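Local atomic coordinates of TRAP dicarboxylate transporter, DctP subunit (Chromohalobacter salexigens, PDB entry 4P1L), a protein that binds D-glucuronate in the periplasm and is probably part of a tripartite ATP-independent (TRAP) transport system that carries solutes into the cytoplasm. Residues A[108-111]-A[112-115]; A[154-157]-A[158-162]; A[244-248]-A[249-253]; A[299-302]-A[303-307]. All blocks are in the same frame, centred on the assembly; numbering follows the deposited sequence. Where two conformers were deposited one is given.

In the fold
All four contacts are local turns, met in series along a two-lobed solute-binding protein. Interaction 1 opens helix 111-118 downstream of strand 84-88, a member of the five-stranded sheet, while interaction 2 follows strand 146-150 of the four-stranded one. Interaction 3 joins helices 240-245 and 248-282 beyond strand 234-239, and interaction 4 belongs to helix 301-310. The centres of interactions 2 and 3 are about 51 Å apart, on opposite sides of the chain's centre. Interactions 2 and 4 touch, Pro158 CB lying 3.7 Å from Lys299 CD, whereas interactions 1 and 4 come within about 6 Å at their nearest atoms. Interaction 1 lies nearer the glucuronate site, while interactions 3 and 4 are remote from it.

Interaction 1. Residues A[108-111]-A[112-115]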
loop_
_atom_site.group_PDB
_atom_site.type_symbol
_atom_site.label_atom_id
_atom_site.label_comp_id
_atom_site.label_asym_id
_atom_site.label_seq_id
_atom_site.Cartn_x
_atom_site.Cartn_y
_atom_site.Cartn_z
ATOM N N PHE A 108 11.565 4.665 3.859
ATOM C CA PHE A 108 11.033 5.303 5.070
ATOM C C PHE A 108 11.519 4.549 6.314
ATOM O O PHE A 108 11.556 3.323 6.315
ATOM C CB PHE A 108 9.494 5.318 5.072
ATOM C CG PHE A 108 8.889 6.172 3.993
ATOM C CD1 PHE A 108 9.058 7.551 4.008
ATOM C CD2 PHE A 108 8.195 5.595 2.948
ATOM C CE1 PHE A 108 8.519 8.334 3.021
ATOM C CE2 PHE A 108 7.657 6.371 1.955
ATOM C CZ PHE A 108 7.836 7.748 1.987
ATOM N N LYS A 109 11.878 5.287 7.375
ATOM C CA LYS A 109 12.356 4.689 8.613
ATOM C C LYS A 109 11.184 4.162 9.465
ATOM O O LYS A 109 11.338 3.216 10.245
ATOM C CB LYS A 109 13.157 5.724 9.421
ATOM C CG LYS A 109 14.489 6.106 8.800
ATOM C CD LYS A 109 15.288 7.058 9.685
ATOM C CE LYS A 109 16.624 7.436 9.028
ATOM N NZ LYS A 109 17.421 8.377 9.892
ATOM N N SER A 110 10.023 4.787 9.330
ATOM C CA SER A 110 8.848 4.357 10.072
ATOM C C SER A 110 7.588 4.901 9.413
ATOM O O SER A 110 7.655 5.836 8.608
ATOM C CB SER A 110 8.916 4.861 11.525
ATOM O OG SER A 110 8.839 6.266 11.579
ATOM N N PRO A 111 6.426 4.344 9.773
ATOM C CA PRO A 111 5.196 4.916 9.216
ATOM C C PRO A 111 5.007 6.374 9.623
ATOM O O PRO A 111 4.457 7.183 8.852
ATOM C CB PRO A 111 4.099 4.024 9.802
ATOM C CG PRO A 111 4.786 2.678 9.935
ATOM C CD PRO A 111 6.204 3.033 10.398
ATOM N N ASP A 112 5.475 6.736 10.812
ATOM C CA ASP A 112 5.275 8.114 11.261
ATOM C C ASP A 112 6.091 9.081 10.393
ATOM O O ASP A 112 5.642 10.208 10.091
ATOM C CB ASP A 112 5.631 8.278 12.737
ATOM C CG ASP A 112 4.521 7.791 13.658
ATOM O OD1 ASP A 112 3.343 7.858 13.246
ATOM O OD2 ASP A 112 4.828 7.328 14.772
ATOM N N ASP A 113 7.288 8.654 9.994
ATOM C CA ASP A 113 8.090 9.465 9.087
ATOM C C ASP A 113 7.349 9.588 7.754
ATOM O O ASP A 113 7.308 10.655 7.130
ATOM C CB ASP A 113 9.465 8.835 8.833
ATOM C CG ASP A 113 10.417 8.983 10.021
ATOM O OD1 ASP A 113 10.928 10.089 10.255
ATOM O OD2 ASP A 113 10.674 7.978 10.707
HETATM N N MSE A 114 6.760 8.490 7.309
HETATM C CA MSE A 114 6.062 8.502 6.025
HETATM C C MSE A 114 4.881 9.475 6.053
HETATM O O MSE A 114 4.704 10.281 5.120
HETATM C CB MSE A 114 5.631 7.082 5.638
HETATM C CG MSE A 114 4.799 6.981 4.384
HETATM SE SE MSE A 114 2.882 7.336 4.662
HETATM C CE MSE A 114 2.516 5.886 5.920
ATOM N N TYR A 115 4.099 9.458 7.132
ATOM C CA TYR A 115 2.977 10.396 7.257
ATOM C C TYR A 115 3.404 11.860 7.197
ATOM O O TYR A 115 2.802 12.674 6.476
ATOM C CB TYR A 115 2.223 10.184 8.570
ATOM C CG TYR A 115 1.401 8.924 8.678
ATOM C CD1 TYR A 115 0.619 8.464 7.619
ATOM C CD2 TYR A 115 1.372 8.207 9.860
ATOM C CE1 TYR A 115 -0.133 7.318 7.732
ATOM C CE2 TYR A 115 0.592 7.061 9.980
ATOM C CZ TYR A 115 -0.152 6.633 8.912
ATOM O OH TYR A 115 -0.905 5.500 9.031
#
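Ser110 is the N-cap of helix 111-118 and is tied to Asp113 by two hydrogen bonds of its hydroxyl, one to the backbone and one to the carboxylate. Its OG accepts from Asp113 N at 3.3 Å and gives its own hydrogen to Asp113 OD2 at 2.7 Å, arriving from above the carboxylate plane, 36° out of it. With OG tucked between the backbone N and the carbonyl carbon (chi1 66°), the hydroxyl faces the first helical turn and can do both jobs. The Asp113 carboxylate is steadied from its other oxygen by a salt bridge between OD1 and Arg116. Behind the cap the helix bonds begin, Met114 N to Ser110 O at 3.1 Å and Tyr115 N to Pro111 O at 2.9 Å. On the buried side, selenomethionine Met114 lies across one face of the Phe108 ring: its CB sits over the ring centre, 3.8 Å from the centroid, as a CH-pi contact, and its CG reaches CE2 of Phe108 at the same distance. The Phe108 ring also touches Leu102 in the long loop that leaves strand 84-88. Met114 packs against Ile231 and Pro233, in the link between strands 223-230 and 234-239, its side chain about 8 Å from that of glucuronate-binding Glu234.

Interaction 2. Residues A[154-157]-A[158-162]; sequences PVET and PDDVE
Asp160 reaches back to the chain before it, and its side chain can be followed outward from CB, which rests 3.8 Å from Val155 CA and 3.5 Å from Thr157 O. CG stands anti to the carbonyl carbon (chi1 -65°), which turns the carboxylate toward two backbone amides. At the tip, OD2 accepts from Glu156 N at 2.8 Å on its anti lone pair and from Thr157 N at 3.1 Å, the latter coming from above the carboxylate plane. A water adds a third donor to OD2 and also bonds Thr157 OG1. Three hydrogen bonds on one oxygen should favour the ionised acid. Beside this polar grip, Val155 CG1 meets Val161 CG2 at 3.9 Å, and Val155 and Pro158 both lean on Phe296 of helix 293-298. Asp160 N returns a bond to Thr157 O at 3.0 Å, and Val161 N binds Pro158 O in the same i to i+3 pattern. These successive bonds, with a proline at the start, make the 3-10 turn in the connection from strand 146-150 to strand 165-168, which carries the glucuronate-binding Arg167.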
loop_
_atom_site.group_PDB
_atom_site.type_symbol
_atom_site.label_atom_id
_atom_site.label_comp_id
_atom_site.label_asym_id
_atom_site.label_seq_id
_atom_site.Cartn_x
_atom_site.Cartn_y
_atom_site.Cartn_z
ATOM N N PRO A 154 11.592 -19.407 10.639
ATOM C CA PRO A 154 11.813 -17.988 10.908
ATOM C C PRO A 154 12.908 -17.464 10.001
ATOM O O PRO A 154 13.891 -18.165 9.733
ATOM C CB PRO A 154 12.270 -17.957 12.372
ATOM C CG PRO A 154 11.849 -19.294 12.947
ATOM C CD PRO A 154 11.879 -20.254 11.816
ATOM N N VAL A 155 12.740 -16.245 9.530
ATOM C CA VAL A 155 13.814 -15.546 8.830
ATOM C C VAL A 155 14.544 -14.626 9.797
ATOM O O VAL A 155 13.945 -13.722 10.377
ATOM C CB VAL A 155 13.265 -14.716 7.644
ATOM C CG1 VAL A 155 14.348 -13.775 7.110
ATOM C CG2 VAL A 155 12.773 -15.636 6.561
ATOM N N GLU A 156 15.828 -14.888 9.995
ATOM C CA GLU A 156 16.629 -14.151 10.954
ATOM C C GLU A 156 17.579 -13.235 10.242
ATOM O O GLU A 156 17.793 -12.110 10.683
ATOM C CB GLU A 156 17.457 -15.097 11.849
ATOM C CG GLU A 156 16.659 -16.081 12.687
ATOM C CD GLU A 156 15.925 -15.445 13.867
ATOM O OE1 GLU A 156 15.669 -14.210 13.841
ATOM O OE2 GLU A 156 15.626 -16.202 14.838
ATOM N N THR A 157 18.146 -13.724 9.138
ATOM C CA THR A 157 19.089 -12.969 8.330
ATOM C C THR A 157 18.715 -13.103 6.864
ATOM O O THR A 157 17.907 -13.949 6.489
ATOM C CB THR A 157 20.523 -13.495 8.499
ATOM O OG1 THR A 157 20.585 -14.836 8.007
ATOM C CG2 THR A 157 20.933 -13.493 9.951
ATOM N N PRO A 158 19.304 -12.264 6.014
ATOM C CA PRO A 158 18.967 -12.398 4.600
ATOM C C PRO A 158 19.165 -13.805 4.020
ATOM O O PRO A 158 18.358 -14.244 3.184
ATOM C CB PRO A 158 19.870 -11.352 3.942
ATOM C CG PRO A 158 19.983 -10.277 4.981
ATOM C CD PRO A 158 20.125 -11.070 6.273
ATOM N N ASP A 159 20.181 -14.524 4.468
ATOM C CA ASP A 159 20.414 -15.861 3.937
ATOM C C ASP A 159 19.281 -16.852 4.235
ATOM O O ASP A 159 19.132 -17.827 3.514
ATOM C CB ASP A 159 21.780 -16.405 4.391
ATOM C CG ASP A 159 22.941 -15.772 3.611
ATOM O OD1 ASP A 159 22.702 -14.810 2.836
ATOM O OD2 ASP A 159 24.092 -16.227 3.766
ATOM N N ASP A 160 18.459 -16.586 5.255
ATOM C CA ASP A 160 17.292 -17.426 5.512
ATOM C C ASP A 160 16.192 -17.259 4.448
ATOM O O ASP A 160 15.247 -18.044 4.413
ATOM C CB ASP A 160 16.706 -17.159 6.909
ATOM C CG ASP A 160 17.651 -17.534 8.027
ATOM O OD1 ASP A 160 18.373 -18.531 7.875
ATOM O OD2 ASP A 160 17.686 -16.828 9.053
ATOM N N VAL A 161 16.307 -16.256 3.584
ATOM C CA VAL A 161 15.329 -16.106 2.517
ATOM C C VAL A 161 15.648 -17.084 1.351
ATOM O O VAL A 161 14.779 -17.346 0.522
ATOM C CB VAL A 161 15.228 -14.634 2.041
ATOM C CG1 VAL A 161 14.112 -14.463 1.026
ATOM C CG2 VAL A 161 14.944 -13.721 3.243
ATOM N N GLU A 162 16.863 -17.635 1.319
ATOM C CA GLU A 162 17.259 -18.564 0.245
ATOM C C GLU A 162 16.298 -19.746 0.211
ATOM O O GLU A 162 15.938 -20.270 1.257
ATOM C CB GLU A 162 18.719 -19.038 0.406
ATOM C CG GLU A 162 19.713 -17.904 0.172
ATOM C CD GLU A 162 21.123 -18.203 0.639
ATOM O OE1 GLU A 162 21.404 -19.341 1.076
ATOM O OE2 GLU A 162 21.949 -17.271 0.575
HETATM O O HOH W 1 20.406 -16.857 10.332
#

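Interaction 3. Residues A[244-248]-A[249-253]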
loop_
_atom_site.group_PDB
_atom_site.type_symbol
_atom_site.label_atom_id
_atom_site.label_comp_id
_atom_site.label_asym_id
_atom_site.label_seq_id
_atom_site.Cartn_x
_atom_site.Cartn_y
_atom_site.Cartn_z
ATOM N N GLU A 244 -13.363 17.146 -12.329
ATOM C CA GLU A 244 -13.544 18.377 -13.085
ATOM C C GLU A 244 -15.010 18.722 -13.326
ATOM O O GLU A 244 -15.352 19.895 -13.480
ATOM C CB GLU A 244 -12.808 18.274 -14.416
ATOM C CG GLU A 244 -11.301 18.274 -14.227
ATOM C CD GLU A 244 -10.541 18.289 -15.537
ATOM O OE1 GLU A 244 -11.076 17.799 -16.564
ATOM O OE2 GLU A 244 -9.400 18.797 -15.519
ATOM N N GLU A 245 -15.875 17.708 -13.345
ATOM C CA GLU A 245 -17.298 17.932 -13.614
ATOM C C GLU A 245 -17.971 18.706 -12.491
ATOM O O GLU A 245 -18.987 19.346 -12.710
ATOM C CB GLU A 245 -18.025 16.602 -13.767
ATOM C CG GLU A 245 -17.766 15.893 -15.063
ATOM C CD GLU A 245 -18.353 14.496 -15.063
ATOM O OE1 GLU A 245 -18.439 13.872 -13.974
ATOM O OE2 GLU A 245 -18.729 14.025 -16.157
ATOM N N LEU A 246 -17.404 18.640 -11.289
ATOM C CA LEU A 246 -18.043 19.191 -10.097
ATOM C C LEU A 246 -18.027 20.725 -10.077
ATOM O O LEU A 246 -17.291 21.351 -10.825
ATOM C CB LEU A 246 -17.311 18.704 -8.855
ATOM C CG LEU A 246 -17.234 17.188 -8.614
ATOM C CD1 LEU A 246 -16.278 16.909 -7.448
ATOM C CD2 LEU A 246 -18.611 16.633 -8.338
ATOM N N SER A 247 -18.840 21.314 -9.203
ATOM C CA SER A 247 -18.669 22.719 -8.823
ATOM C C SER A 247 -17.393 22.882 -7.997
ATOM O O SER A 247 -16.882 21.913 -7.378
ATOM C CB SER A 247 -19.856 23.188 -7.983
ATOM O OG SER A 247 -19.840 22.528 -6.714
ATOM N N GLU A 248 -16.881 24.108 -7.983
ATOM C CA GLU A 248 -15.714 24.448 -7.166
ATOM C C GLU A 248 -16.043 24.237 -5.686
ATOM O O GLU A 248 -15.212 23.752 -4.914
ATOM C CB GLU A 248 -15.294 25.905 -7.429
ATOM C CG GLU A 248 -13.965 26.319 -6.800
ATOM C CD GLU A 248 -14.116 26.820 -5.375
ATOM O OE1 GLU A 248 -15.116 27.516 -5.083
ATOM O OE2 GLU A 248 -13.231 26.511 -4.543
ATOM N N LYS A 249 -17.264 24.586 -5.282
ATOM C CA LYS A 249 -17.640 24.431 -3.880
ATOM C C LYS A 249 -17.665 22.949 -3.486
ATOM O O LYS A 249 -17.197 22.571 -2.418
ATOM C CB LYS A 249 -18.999 25.080 -3.585
ATOM C CG LYS A 249 -19.343 25.101 -2.105
ATOM C CD LYS A 249 -20.752 25.619 -1.855
ATOM C CE LYS A 249 -21.780 24.806 -2.641
ATOM N NZ LYS A 249 -23.101 24.720 -1.958
ATOM N N ASP A 250 -18.198 22.103 -4.353
ATOM C CA ASP A 250 -18.230 20.677 -4.031
ATOM C C ASP A 250 -16.823 20.049 -3.983
ATOM O O ASP A 250 -16.556 19.176 -3.139
ATOM C CB ASP A 250 -19.148 19.917 -4.993
ATOM C CG ASP A 250 -20.624 20.082 -4.649
ATOM O OD1 ASP A 250 -20.944 20.693 -3.597
ATOM O OD2 ASP A 250 -21.466 19.586 -5.436
ATOM N N ARG A 251 -15.916 20.474 -4.866
ATOM C CA ARG A 251 -14.528 20.001 -4.775
ATOM C C ARG A 251 -13.942 20.341 -3.406
ATOM O O ARG A 251 -13.293 19.517 -2.777
ATOM C CB ARG A 251 -13.638 20.599 -5.878
ATOM C CG ARG A 251 -13.751 19.906 -7.250
ATOM C CD ARG A 251 -12.712 20.436 -8.255
ATOM N NE ARG A 251 -13.057 21.765 -8.746
ATOM C CZ ARG A 251 -13.977 21.983 -9.686
ATOM N NH1 ARG A 251 -14.258 23.222 -10.079
ATOM N NH2 ARG A 251 -14.615 20.950 -10.247
ATOM N N GLN A 252 -14.154 21.567 -2.941
ATOM C CA GLN A 252 -13.584 21.969 -1.652
ATOM C C GLN A 252 -14.152 21.089 -0.529
ATOM O O GLN A 252 -13.421 20.655 0.383
ATOM C CB GLN A 252 -13.835 23.467 -1.390
ATOM C CG GLN A 252 -13.592 23.905 0.058
ATOM C CD GLN A 252 -13.825 25.403 0.285
ATOM O OE1 GLN A 252 -13.836 26.205 -0.655
ATOM N NE2 GLN A 252 -14.016 25.780 1.544
ATOM N N ALA A 253 -15.448 20.801 -0.611
ATOM C CA ALA A 253 -16.113 19.973 0.386
ATOM C C ALA A 253 -15.608 18.527 0.351
ATOM O O ALA A 253 -15.405 17.904 1.400
ATOM C CB ALA A 253 -17.641 20.013 0.194
HETATM O O HOH W 2 -16.667 23.977 -11.625
HETATM O O HOH W 3 -21.025 19.703 -8.174
#
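Arg251 curls back over the start of its own helix to reach the carbonyl of Leu246. Its CG stands anti to the carbonyl carbon and the chain runs straight on to CD, but a bend at chi3 (-74°) brings the guanidinium round so that the centre of one face lies over Ser247 O. From there NH2 donates to Leu246 O at 2.8 Å. The bond is bent, with an N-H...O angle of 131°, and the nitrogen sits above the carbonyl plane. NH2 also donates to Trp243 O, while a water in the guanidinium plane accepts from NH1 at 3.0 Å and donates to Leu246 O, giving that oxygen a second partner. The methylene part of the arginine is not idle: CG packs 3.9 Å from Leu246 CD1.

Ser247 is the N-cap of helix 248-282, at the corner where helix 240-245 gives way to it. Its OG lies between the backbone N and the carbonyl carbon (chi1 68°) and takes the hydrogen of Asp250 N at 2.9 Å. The helix proper follows, with Arg251 N bonded to Ser247 O at 3.1 Å and Gln252 N to Glu248 O. Asp250 CB packs 3.2 Å from Ser247 OG, but the chief polar partner of Asp250 is Arg56, in a salt bridge through OD1. A second water accepts from Ser247 N and donates to Asp250 OD2. Leu246 packs on Val57, one residue along from Arg56, and the NE of Arg251 has a long, weak ion pair with a bound sulfate, probably from the crystallisation liquor.

Interaction 4. Residues A[299-302]-A[303-307]; sequences KMQP and IYDQF
Met300 O faces two amides at once as the chain enters helix 301-310: Ile303 N and Tyr304 N both point to it, each in a weak hydrogen bond. One residue on, the pattern becomes regular. Asp305 N meets Gln301 O at 2.9 Å, and Gln306 N bonds Pro302 O at 3.0 Å. Pro302 has no amide hydrogen to offer, which suits the first turn of a helix.

On the outer side, Gln301 and Asp305 pair one turn apart. Gln301 CG is anti to its own backbone N (chi1 -168°) and a bend at chi2 swings the amide along the helix, so that NE2 donates to Asp305 OD1 at 2.9 Å with an angle of 162°. The acceptor lies in the amide plane, yet the nitrogen comes down on the carboxylate from above its plane, 37° out of it.

On the inner side, selenomethionine Met300 runs alongside Ile303 in the same direction, SE being 3.9 Å from CD1, and both lean on helix 172-181, Met300 at Glu180 and Ile303 at Leu173. Tyr304 turns its ring edge to Met300 O, with CD1 at 3.6 Å, and its OH is bonded to Pro105 O. Gln306 uses its amide on Glu310, a turn further along.

The chemistry thus differs between the two sides: on one, the Gln301 amide donates to the Asp305 carboxylate and probably helps it to stay ionised; on the other, Met300 and Ile303 pack toward helix 172-181.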
loop_
_atom_site.group_PDB
_atom_site.type_symbol
_atom_site.label_atom_id
_atom_site.label_comp_id
_atom_site.label_asym_id
_atom_site.label_seq_id
_atom_site.Cartn_x
_atom_site.Cartn_y
_atom_site.Cartn_z
ATOM N N LYS A 299 21.708 -4.843 1.577
ATOM C CA LYS A 299 21.591 -5.609 0.337
ATOM C C LYS A 299 20.766 -4.913 -0.756
ATOM O O LYS A 299 20.761 -5.361 -1.910
ATOM C CB LYS A 299 21.002 -6.984 0.634
ATOM C CG LYS A 299 22.010 -7.922 1.280
ATOM C CD LYS A 299 21.444 -9.306 1.358
ATOM C CE LYS A 299 22.514 -10.372 1.164
ATOM N NZ LYS A 299 23.531 -10.305 2.222
HETATM N N MSE A 300 20.040 -3.854 -0.391
HETATM C CA MSE A 300 19.184 -3.151 -1.340
HETATM C C MSE A 300 19.910 -2.102 -2.194
HETATM O O MSE A 300 19.327 -1.553 -3.135
HETATM C CB MSE A 300 18.017 -2.470 -0.620
HETATM C CG MSE A 300 17.260 -3.383 0.322
HETATM SE SE MSE A 300 16.295 -4.830 -0.637
HETATM C CE MSE A 300 17.553 -6.270 -0.496
ATOM N N GLN A 301 21.171 -1.831 -1.889
ATOM C CA GLN A 301 21.921 -0.782 -2.587
ATOM C C GLN A 301 21.847 -0.833 -4.125
ATOM O O GLN A 301 21.645 0.206 -4.777
ATOM C CB GLN A 301 23.389 -0.787 -2.136
ATOM C CG GLN A 301 24.163 0.453 -2.602
ATOM C CD GLN A 301 23.624 1.729 -1.981
ATOM O OE1 GLN A 301 23.530 1.852 -0.760
ATOM N NE2 GLN A 301 23.244 2.681 -2.825
ATOM N N PRO A 302 21.986 -2.031 -4.722
ATOM C CA PRO A 302 21.949 -2.101 -6.186
ATOM C C PRO A 302 20.615 -1.646 -6.739
ATOM O O PRO A 302 20.559 -1.132 -7.858
ATOM C CB PRO A 302 22.140 -3.599 -6.481
ATOM C CG PRO A 302 22.852 -4.126 -5.274
ATOM C CD PRO A 302 22.319 -3.338 -4.117
ATOM N N ILE A 303 19.547 -1.842 -5.963
ATOM C CA ILE A 303 18.215 -1.412 -6.371
ATOM C C ILE A 303 18.164 0.120 -6.470
ATOM O O ILE A 303 17.658 0.697 -7.447
ATOM C CB ILE A 303 17.136 -1.970 -5.415
ATOM C CG1 ILE A 303 17.194 -3.503 -5.444
ATOM C CG2 ILE A 303 15.778 -1.509 -5.836
ATOM C CD1 ILE A 303 16.165 -4.192 -4.521
ATOM N N TYR A 304 18.715 0.779 -5.466
ATOM C CA TYR A 304 18.733 2.233 -5.448
ATOM C C TYR A 304 19.632 2.763 -6.567
ATOM O O TYR A 304 19.259 3.696 -7.271
ATOM C CB TYR A 304 19.226 2.748 -4.091
ATOM C CG TYR A 304 18.193 2.768 -2.973
ATOM C CD1 TYR A 304 17.773 1.606 -2.343
ATOM C CD2 TYR A 304 17.670 3.972 -2.530
ATOM C CE1 TYR A 304 16.839 1.652 -1.293
ATOM C CE2 TYR A 304 16.742 4.029 -1.499
ATOM C CZ TYR A 304 16.324 2.877 -0.894
ATOM O OH TYR A 304 15.435 2.943 0.150
ATOM N N ASP A 305 20.821 2.169 -6.720
ATOM C CA ASP A 305 21.763 2.609 -7.747
ATOM C C ASP A 305 21.139 2.522 -9.155
ATOM O O ASP A 305 21.245 3.467 -9.970
ATOM C CB ASP A 305 23.043 1.757 -7.723
ATOM C CG ASP A 305 23.870 1.930 -6.464
ATOM O OD1 ASP A 305 23.625 2.846 -5.660
ATOM O OD2 ASP A 305 24.795 1.110 -6.286
ATOM N N GLN A 306 20.486 1.391 -9.435
ATOM C CA GLN A 306 19.908 1.156 -10.750
ATOM C C GLN A 306 18.760 2.134 -10.951
ATOM O O GLN A 306 18.565 2.643 -12.036
ATOM C CB GLN A 306 19.415 -0.302 -10.908
ATOM C CG GLN A 306 18.521 -0.539 -12.139
ATOM C CD GLN A 306 17.856 -1.917 -12.196
ATOM O OE1 GLN A 306 18.356 -2.884 -11.621
ATOM N NE2 GLN A 306 16.704 -2.002 -12.876
ATOM N N PHE A 307 17.996 2.382 -9.888
ATOM C CA PHE A 307 16.841 3.249 -9.976
ATOM C C PHE A 307 17.234 4.673 -10.354
ATOM O O PHE A 307 16.648 5.254 -11.264
ATOM C CB PHE A 307 16.017 3.254 -8.689
ATOM C CG PHE A 307 14.746 4.038 -8.827
ATOM C CD1 PHE A 307 13.623 3.433 -9.382
ATOM C CD2 PHE A 307 14.690 5.387 -8.473
ATOM C CE1 PHE A 307 12.439 4.148 -9.552
ATOM C CE2 PHE A 307 13.505 6.110 -8.628
ATOM C CZ PHE A 307 12.385 5.486 -9.182
#